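Local coordinates for protein DNA photolyase (Agrobacterium tumefaciens, PDB 4U63) that repairs cyclobutane pyrimidine dimers in ultraviolet-damaged DNA with light, using a flavin (FAD) and a methenyltetrahydrofolate antenna chromophore, at residues L132-K135 against L136-G140; F310-L313 against G314-W318. One frame throughout, in Å; residues are numbered along the deposited sequence. Where two conformers were deposited one is given.

Both contacts are local, but they lie in different parts of the photolyase: interaction 1 closes a helix, interaction 2 follows one. Interaction 1 is the last turn of helix 123-138 in the N-terminal alpha/beta domain, where K133 and R137 grip a sulfate near the edge strand 142-146. Interaction 2 is the type I beta turn and the bend after it that follow helix 287-309 in the FAD-binding part. Their centres are 30 Å apart and their nearest atoms about 17 Å, so the two do not meet. Interaction 2 lies closer to the flavin: the side chain of L313 is about 10 Å from the bound FAD. Interaction 1 is peripheral, its centre 31 Å from that of the chain, against 17 Å for interaction 2.

Interaction 1. Residues L132-K135 against L136-G140; sequences LKQK and LRDDG. With SO4 (sulfate ion), chain E.
The last turn of helix 123-138, in the crossover from strand 114-118 to strand 142-146, carries K133 and R137, which run alongside each other in the same direction. The methylenes of K133 lie over one face of the R137 guanidinium, K133 CD 3.6 Å from R137 CZ, and a bend at chi3 (67°) sends the ammonium on beyond it. Both ends hold a sulfate, probably from the crystallisation liquor: K133 NZ reaches O3 at 2.8 Å, and R137 NH2 gives O1 a nearly straight bond (2.9 Å, 167°) in the guanidinium plane. S145 and R119 also bond to the anion, and R137 NH2 also binds V143 O. One water joins K133 NZ, R137 NH1 and sulfate O1. On the exposed side, Q134 NE2 donates to D138 OD1 at 2.6 Å in a bent bond (134°); the carboxylate oxygen lies in the amide plane but is met from above its own plane. L132 CG packs 4.1 Å from L136 CD1 on the buried side. G140, with positive phi, is the C-prime residue of a Schellman motif, its N bonded to R137 O. K133 and R137 thus converge on one anion, which probably helps to hold both side chains in place.

Interaction 2. Residues F310-L313 against G314-W318; sequences FPEL and GEKNW
F310 and W318 meet across the type I beta turn (F310 to L313) and the bend after it, in the loop between helix 287-309 and helix 331-338 of the FAD-binding part of the photolyase. Their side chains run past one another in opposite directions: F310 CB sits 3.5 Å from W318 CZ3, and the ring planes are inclined obliquely, at 68°. The rim of the F310 ring meets a backbone oxygen, F310 CE2 lying 3.4 Å from K316 O near the ring plane, while E312 CB covers one ring face towards its rim. L313 CD1 adds a looser apolar contact to W318 CE3.

The beta turn, closed by L313 N to F310 O, sets up this arrangement. Next, two N-H groups share one oxygen: E312 O accepts from K316 N at 2.8 Å and from E315 N at 2.9 Å. This double grip folds 314-316 back beside E312. The side chains of E312 and K316, both with CG beside the backbone N (chi1 -63° and -66°), then run alongside each other; in the conformer given, E312 OE2 and K316 NZ form a salt bridge (2.9 Å), its hydrogen bond weak.

Farther out, Q404 of helix 398-407 ties the loop down, its NE2 binding L313 O and K316 O and its OE1 binding W318 N. N317 bonds to D323 and W380, and L313 packs on A400 and A401. One water bridges the turn, donating to P311 O at 2.7 Å and accepting from G314 N at 2.9 Å.

Interaction 1. Residues L132-K135 against L136-G140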
ATOM      1  N   LEU A 132     -19.636   2.528  15.857  1.00 23.77           N
ATOM      2  CA  LEU A 132     -19.033   2.539  17.174  1.00 26.44           C
ATOM      3  C   LEU A 132     -19.175   3.906  17.827  1.00 26.26           C
ATOM      4  O   LEU A 132     -19.521   4.005  19.013  1.00 27.38           O
ATOM      5  CB  LEU A 132     -17.563   2.150  17.067  1.00 29.61           C
ATOM      6  CG  LEU A 132     -16.771   2.109  18.364  1.00 32.60           C
ATOM      7  CD1 LEU A 132     -17.340   1.097  19.343  1.00 30.38           C
ATOM      8  CD2 LEU A 132     -15.330   1.798  18.029  1.00 34.74           C
ATOM      9  N   LYS A 133     -18.918   4.953  17.039  1.00 25.57           N
ATOM     10  CA  LYS A 133     -19.012   6.334  17.501  1.00 27.86           C
ATOM     11  C   LYS A 133     -20.407   6.649  18.027  1.00 27.45           C
ATOM     12  O   LYS A 133     -20.546   7.231  19.108  1.00 27.41           O
ATOM     13  CB  LYS A 133     -18.635   7.282  16.366  1.00 29.79           C
ATOM     14  CG  LYS A 133     -18.637   8.752  16.720  1.00 31.15           C
ATOM     15  CD  LYS A 133     -17.898   9.569  15.674  1.00 33.75           C
ATOM     16  CE  LYS A 133     -18.629   9.579  14.340  1.00 35.94           C
ATOM     17  NZ  LYS A 133     -17.925  10.439  13.349  1.00 43.50           N
ATOM     18  N   GLN A 134     -21.440   6.254  17.277  1.00 28.11           N
ATOM     19  CA  GLN A 134     -22.814   6.480  17.719  1.00 28.49           C
ATOM     20  C   GLN A 134     -23.134   5.734  19.021  1.00 27.75           C
ATOM     21  O   GLN A 134     -23.795   6.283  19.900  1.00 31.49           O
ATOM     22  CB  GLN A 134     -23.816   6.079  16.629  1.00 30.86           C
ATOM     23  CG  GLN A 134     -25.264   6.439  16.947  1.00 36.08           C
ATOM     24  CD  GLN A 134     -25.460   7.931  17.138  1.00 44.73           C
ATOM     25  OE1 GLN A 134     -25.160   8.719  16.245  1.00 52.22           O
ATOM     26  NE2 GLN A 134     -25.961   8.327  18.300  1.00 50.14           N
ATOM     27  N   LYS A 135     -22.688   4.487  19.134  1.00 27.56           N
ATOM     28  CA  LYS A 135     -22.939   3.697  20.350  1.00 29.43           C
ATOM     29  C   LYS A 135     -22.276   4.320  21.569  1.00 27.52           C
ATOM     30  O   LYS A 135     -22.888   4.402  22.625  1.00 30.90           O
ATOM     31  CB  LYS A 135     -22.447   2.256  20.193  1.00 30.41           C
ATOM     32  CG  LYS A 135     -23.368   1.381  19.359  1.00 36.16           C
ATOM     33  CD  LYS A 135     -22.756   0.009  19.154  1.00 43.17           C
ATOM     34  CE  LYS A 135     -23.458  -0.771  18.055  1.00 51.48           C
ATOM     35  NZ  LYS A 135     -24.793  -1.284  18.462  1.00 58.96           N
ATOM     36  N   LEU A 136     -21.030   4.760  21.420  1.00 25.28           N
ATOM     37  CA  LEU A 136     -20.316   5.377  22.528  1.00 27.37           C
ATOM     38  C   LEU A 136     -20.935   6.727  22.903  1.00 27.84           C
ATOM     39  O   LEU A 136     -21.107   7.017  24.093  1.00 28.41           O
ATOM     40  CB  LEU A 136     -18.821   5.516  22.205  1.00 29.11           C
ATOM     41  CG  LEU A 136     -18.044   4.194  22.047  1.00 30.73           C
ATOM     42  CD1 LEU A 136     -16.579   4.473  21.752  1.00 30.76           C
ATOM     43  CD2 LEU A 136     -18.166   3.301  23.277  1.00 33.49           C
ATOM     44  N   ARG A 137     -21.276   7.537  21.901  1.00 28.94           N
ATOM     45  CA  ARG A 137     -21.924   8.832  22.146  1.00 27.92           C
ATOM     46  C   ARG A 137     -23.279   8.678  22.825  1.00 27.74           C
ATOM     47  O   ARG A 137     -23.632   9.482  23.689  1.00 29.92           O
ATOM     48  CB  ARG A 137     -22.058   9.635  20.859  1.00 27.83           C
ATOM     49  CG  ARG A 137     -20.744  10.234  20.390  1.00 28.28           C
ATOM     50  CD  ARG A 137     -20.899  10.902  19.040  1.00 30.37           C
ATOM     51  NE  ARG A 137     -19.713  11.687  18.682  1.00 30.00           N
ATOM     52  CZ  ARG A 137     -19.499  12.242  17.487  1.00 32.44           C
ATOM     53  NH1 ARG A 137     -20.385  12.104  16.497  1.00 35.72           N
ATOM     54  NH2 ARG A 137     -18.389  12.937  17.274  1.00 30.80           N
ATOM     55  N   ASP A 138     -24.024   7.642  22.443  1.00 29.12           N
ATOM     56  CA  ASP A 138     -25.310   7.334  23.067  1.00 32.10           C
ATOM     57  C   ASP A 138     -25.171   7.033  24.567  1.00 32.92           C
ATOM     58  O   ASP A 138     -26.100   7.240  25.312  1.00 30.31           O
ATOM     59  CB  ASP A 138     -26.002   6.154  22.356  1.00 31.33           C
ATOM     60  CG  ASP A 138     -26.619   6.542  21.001  1.00 39.13           C
ATOM     61  OD1 ASP A 138     -26.685   7.750  20.684  1.00 42.23           O
ATOM     62  OD2 ASP A 138     -27.040   5.631  20.245  1.00 43.18           O
ATOM     63  N   ASP A 139     -24.003   6.554  24.998  1.00 33.61           N
ATOM     64  CA  ASP A 139     -23.747   6.342  26.430  1.00 29.44           C
ATOM     65  C   ASP A 139     -22.978   7.501  27.080  1.00 31.85           C
ATOM     66  O   ASP A 139     -22.418   7.349  28.160  1.00 28.62           O
ATOM     67  CB  ASP A 139     -23.028   4.999  26.650  1.00 36.53           C
ATOM     68  CG  ASP A 139     -23.996   3.811  26.665  1.00 36.21           C
ATOM     69  OD1 ASP A 139     -25.115   3.940  27.182  1.00 38.38           O
ATOM     70  OD2 ASP A 139     -23.608   2.744  26.147  1.00 44.54           O
ATOM     71  N   GLY A 140     -22.981   8.661  26.431  1.00 29.14           N
ATOM     72  CA  GLY A 140     -22.462   9.875  27.019  1.00 33.49           C
ATOM     73  C   GLY A 140     -20.961  10.012  27.003  1.00 31.69           C
ATOM     74  O   GLY A 140     -20.410  10.729  27.820  1.00 34.28           O
TER
HETATM   75  S   SO4 E1004     -16.127  13.730  14.420  1.00 40.65           S
HETATM   76  O1  SO4 E1004     -17.554  13.930  14.730  1.00 38.65           O
HETATM   77  O2  SO4 E1004     -15.277  14.097  15.565  1.00 39.50           O
HETATM   78  O3  SO4 E1004     -15.940  12.303  14.085  1.00 44.05           O
HETATM   79  O4  SO4 E1004     -15.750  14.582  13.273  1.00 44.80           O
HETATM   80  O   HOH W   1     -19.928  12.832  13.759  1.00 41.99           O
HETATM   81  O   HOH W   2     -22.589   9.870  16.179  1.00 39.59           O
HETATM   82  O   HOH W   3     -24.856   2.554  23.026  1.00 39.80           O

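Interaction 2. Residues F310-L313 against G314-W318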
ATOM      1  N   PHE A 310     -17.099   3.847  -4.915  1.00 19.15           N
ATOM      2  CA  PHE A 310     -17.399   2.479  -5.353  1.00 19.61           C
ATOM      3  C   PHE A 310     -16.797   1.488  -4.359  1.00 18.98           C
ATOM      4  O   PHE A 310     -15.727   0.920  -4.593  1.00 20.16           O
ATOM      5  CB  PHE A 310     -16.884   2.245  -6.778  1.00 18.97           C
ATOM      6  CG  PHE A 310     -17.308   0.931  -7.367  1.00 19.58           C
ATOM      7  CD1 PHE A 310     -18.642   0.665  -7.575  1.00 19.47           C
ATOM      8  CD2 PHE A 310     -16.376  -0.027  -7.729  1.00 21.23           C
ATOM      9  CE1 PHE A 310     -19.059  -0.541  -8.120  1.00 23.18           C
ATOM     10  CE2 PHE A 310     -16.776  -1.227  -8.274  1.00 21.68           C
ATOM     11  CZ  PHE A 310     -18.124  -1.489  -8.472  1.00 20.98           C
ATOM     12  N   PRO A 311     -17.479   1.290  -3.214  1.00 20.77           N
ATOM     13  CA  PRO A 311     -16.928   0.444  -2.145  1.00 21.55           C
ATOM     14  C   PRO A 311     -16.609  -0.996  -2.545  1.00 21.24           C
ATOM     15  O   PRO A 311     -15.770  -1.626  -1.890  1.00 21.69           O
ATOM     16  CB  PRO A 311     -18.020   0.489  -1.074  1.00 23.70           C
ATOM     17  CG  PRO A 311     -18.657   1.819  -1.285  1.00 24.45           C
ATOM     18  CD  PRO A 311     -18.705   1.978  -2.776  1.00 23.59           C
ATOM     19  N   GLU A 312     -17.255  -1.501  -3.603  1.00 21.61           N
ATOM     20  CA  GLU A 312     -17.026  -2.857  -4.097  0.62 21.71           C
ATOM     21  C   GLU A 312     -15.855  -2.937  -5.101  1.00 20.68           C
ATOM     22  O   GLU A 312     -15.719  -3.920  -5.824  1.00 21.42           O
ATOM     23  CB  GLU A 312     -18.332  -3.407  -4.710  0.62 25.37           C
ATOM     24  CG  GLU A 312     -19.463  -3.535  -3.695  0.62 30.02           C
ATOM     25  CD  GLU A 312     -20.823  -3.786  -4.330  0.62 33.60           C
ATOM     26  OE1 GLU A 312     -21.292  -2.954  -5.149  0.62 32.02           O
ATOM     27  OE2 GLU A 312     -21.439  -4.819  -4.002  0.62 43.06           O
ATOM     28  N   LEU A 313     -14.996  -1.904  -5.125  1.00 19.17           N
ATOM     29  CA  LEU A 313     -13.840  -1.826  -6.043  1.00 20.80           C
ATOM     30  C   LEU A 313     -12.947  -3.073  -6.060  1.00 20.63           C
ATOM     31  O   LEU A 313     -12.398  -3.433  -7.106  1.00 21.14           O
ATOM     32  CB  LEU A 313     -12.989  -0.589  -5.715  1.00 19.50           C
ATOM     33  CG  LEU A 313     -11.913  -0.153  -6.699  1.00 20.12           C
ATOM     34  CD1 LEU A 313     -12.519   0.304  -8.019  1.00 20.92           C
ATOM     35  CD2 LEU A 313     -11.066   0.956  -6.084  1.00 21.70           C
ATOM     36  N   GLY A 314     -12.806  -3.734  -4.918  1.00 20.26           N
ATOM     37  CA  GLY A 314     -11.995  -4.956  -4.858  1.00 22.42           C
ATOM     38  C   GLY A 314     -12.672  -6.262  -5.246  1.00 23.19           C
ATOM     39  O   GLY A 314     -11.995  -7.288  -5.351  1.00 24.51           O
ATOM     40  N   GLU A 315     -13.992  -6.239  -5.458  0.50 23.09           N
ATOM     41  CA  GLU A 315     -14.765  -7.468  -5.741  0.50 28.16           C
ATOM     42  C   GLU A 315     -15.691  -7.426  -6.969  0.50 25.97           C
ATOM     43  O   GLU A 315     -15.962  -8.477  -7.555  0.50 28.39           O
ATOM     44  CB  GLU A 315     -15.581  -7.858  -4.503  0.50 33.22           C
ATOM     45  CG  GLU A 315     -16.508  -9.049  -4.713  0.50 41.73           C
ATOM     46  CD  GLU A 315     -15.805 -10.263  -5.294  0.50 45.61           C
ATOM     47  OE1 GLU A 315     -14.690 -10.604  -4.837  0.50 39.17           O
ATOM     48  OE2 GLU A 315     -16.380 -10.885  -6.213  0.50 46.29           O
ATOM     49  N   LYS A 316     -16.184  -6.248  -7.355  1.00 24.96           N
ATOM     50  CA  LYS A 316     -17.069  -6.131  -8.527  1.00 24.51           C
ATOM     51  C   LYS A 316     -16.441  -5.261  -9.601  1.00 21.53           C
ATOM     52  O   LYS A 316     -15.749  -4.291  -9.291  1.00 21.35           O
ATOM     53  CB  LYS A 316     -18.425  -5.543  -8.128  1.00 27.80           C
ATOM     54  CG  LYS A 316     -19.255  -6.430  -7.214  1.00 31.17           C
ATOM     55  CD  LYS A 316     -20.704  -5.959  -7.203  1.00 38.38           C
ATOM     56  CE  LYS A 316     -21.576  -6.824  -6.311  1.00 48.01           C
ATOM     57  NZ  LYS A 316     -22.910  -6.198  -6.085  1.00 56.63           N
ATOM     58  N   ASN A 317     -16.681  -5.608 -10.865  1.00 21.55           N
ATOM     59  CA  ASN A 317     -16.174  -4.808 -11.972  1.00 21.57           C
ATOM     60  C   ASN A 317     -16.770  -3.404 -11.913  1.00 19.68           C
ATOM     61  O   ASN A 317     -17.990  -3.237 -11.760  1.00 22.38           O
ATOM     62  CB  ASN A 317     -16.516  -5.427 -13.328  1.00 23.97           C
ATOM     63  CG  ASN A 317     -15.880  -6.795 -13.534  1.00 23.71           C
ATOM     64  OD1 ASN A 317     -14.678  -6.953 -13.366  1.00 24.81           O
ATOM     65  ND2 ASN A 317     -16.679  -7.775 -13.895  1.00 23.65           N
ATOM     66  N   TRP A 318     -15.917  -2.396 -12.042  1.00 20.79           N
ATOM     67  CA  TRP A 318     -16.404  -1.017 -12.183  1.00 21.57           C
ATOM     68  C   TRP A 318     -17.323  -0.903 -13.416  1.00 22.62           C
ATOM     69  O   TRP A 318     -18.380  -0.257 -13.366  1.00 23.19           O
ATOM     70  CB  TRP A 318     -15.225  -0.051 -12.276  1.00 21.12           C
ATOM     71  CG  TRP A 318     -15.596   1.381 -12.474  1.00 22.14           C
ATOM     72  CD1 TRP A 318     -16.041   1.969 -13.627  1.00 23.99           C
ATOM     73  CD2 TRP A 318     -15.526   2.414 -11.499  1.00 20.22           C
ATOM     74  NE1 TRP A 318     -16.271   3.307 -13.421  1.00 22.68           N
ATOM     75  CE2 TRP A 318     -15.966   3.608 -12.122  1.00 22.13           C
ATOM     76  CE3 TRP A 318     -15.155   2.451 -10.151  1.00 19.94           C
ATOM     77  CZ2 TRP A 318     -16.031   4.829 -11.443  1.00 23.40           C
ATOM     78  CZ3 TRP A 318     -15.219   3.675  -9.467  1.00 20.43           C
ATOM     79  CH2 TRP A 318     -15.658   4.846 -10.120  1.00 22.30           C
TER
HETATM   80  O   HOH W   4     -13.531  -3.125  -2.218  1.00 20.86           O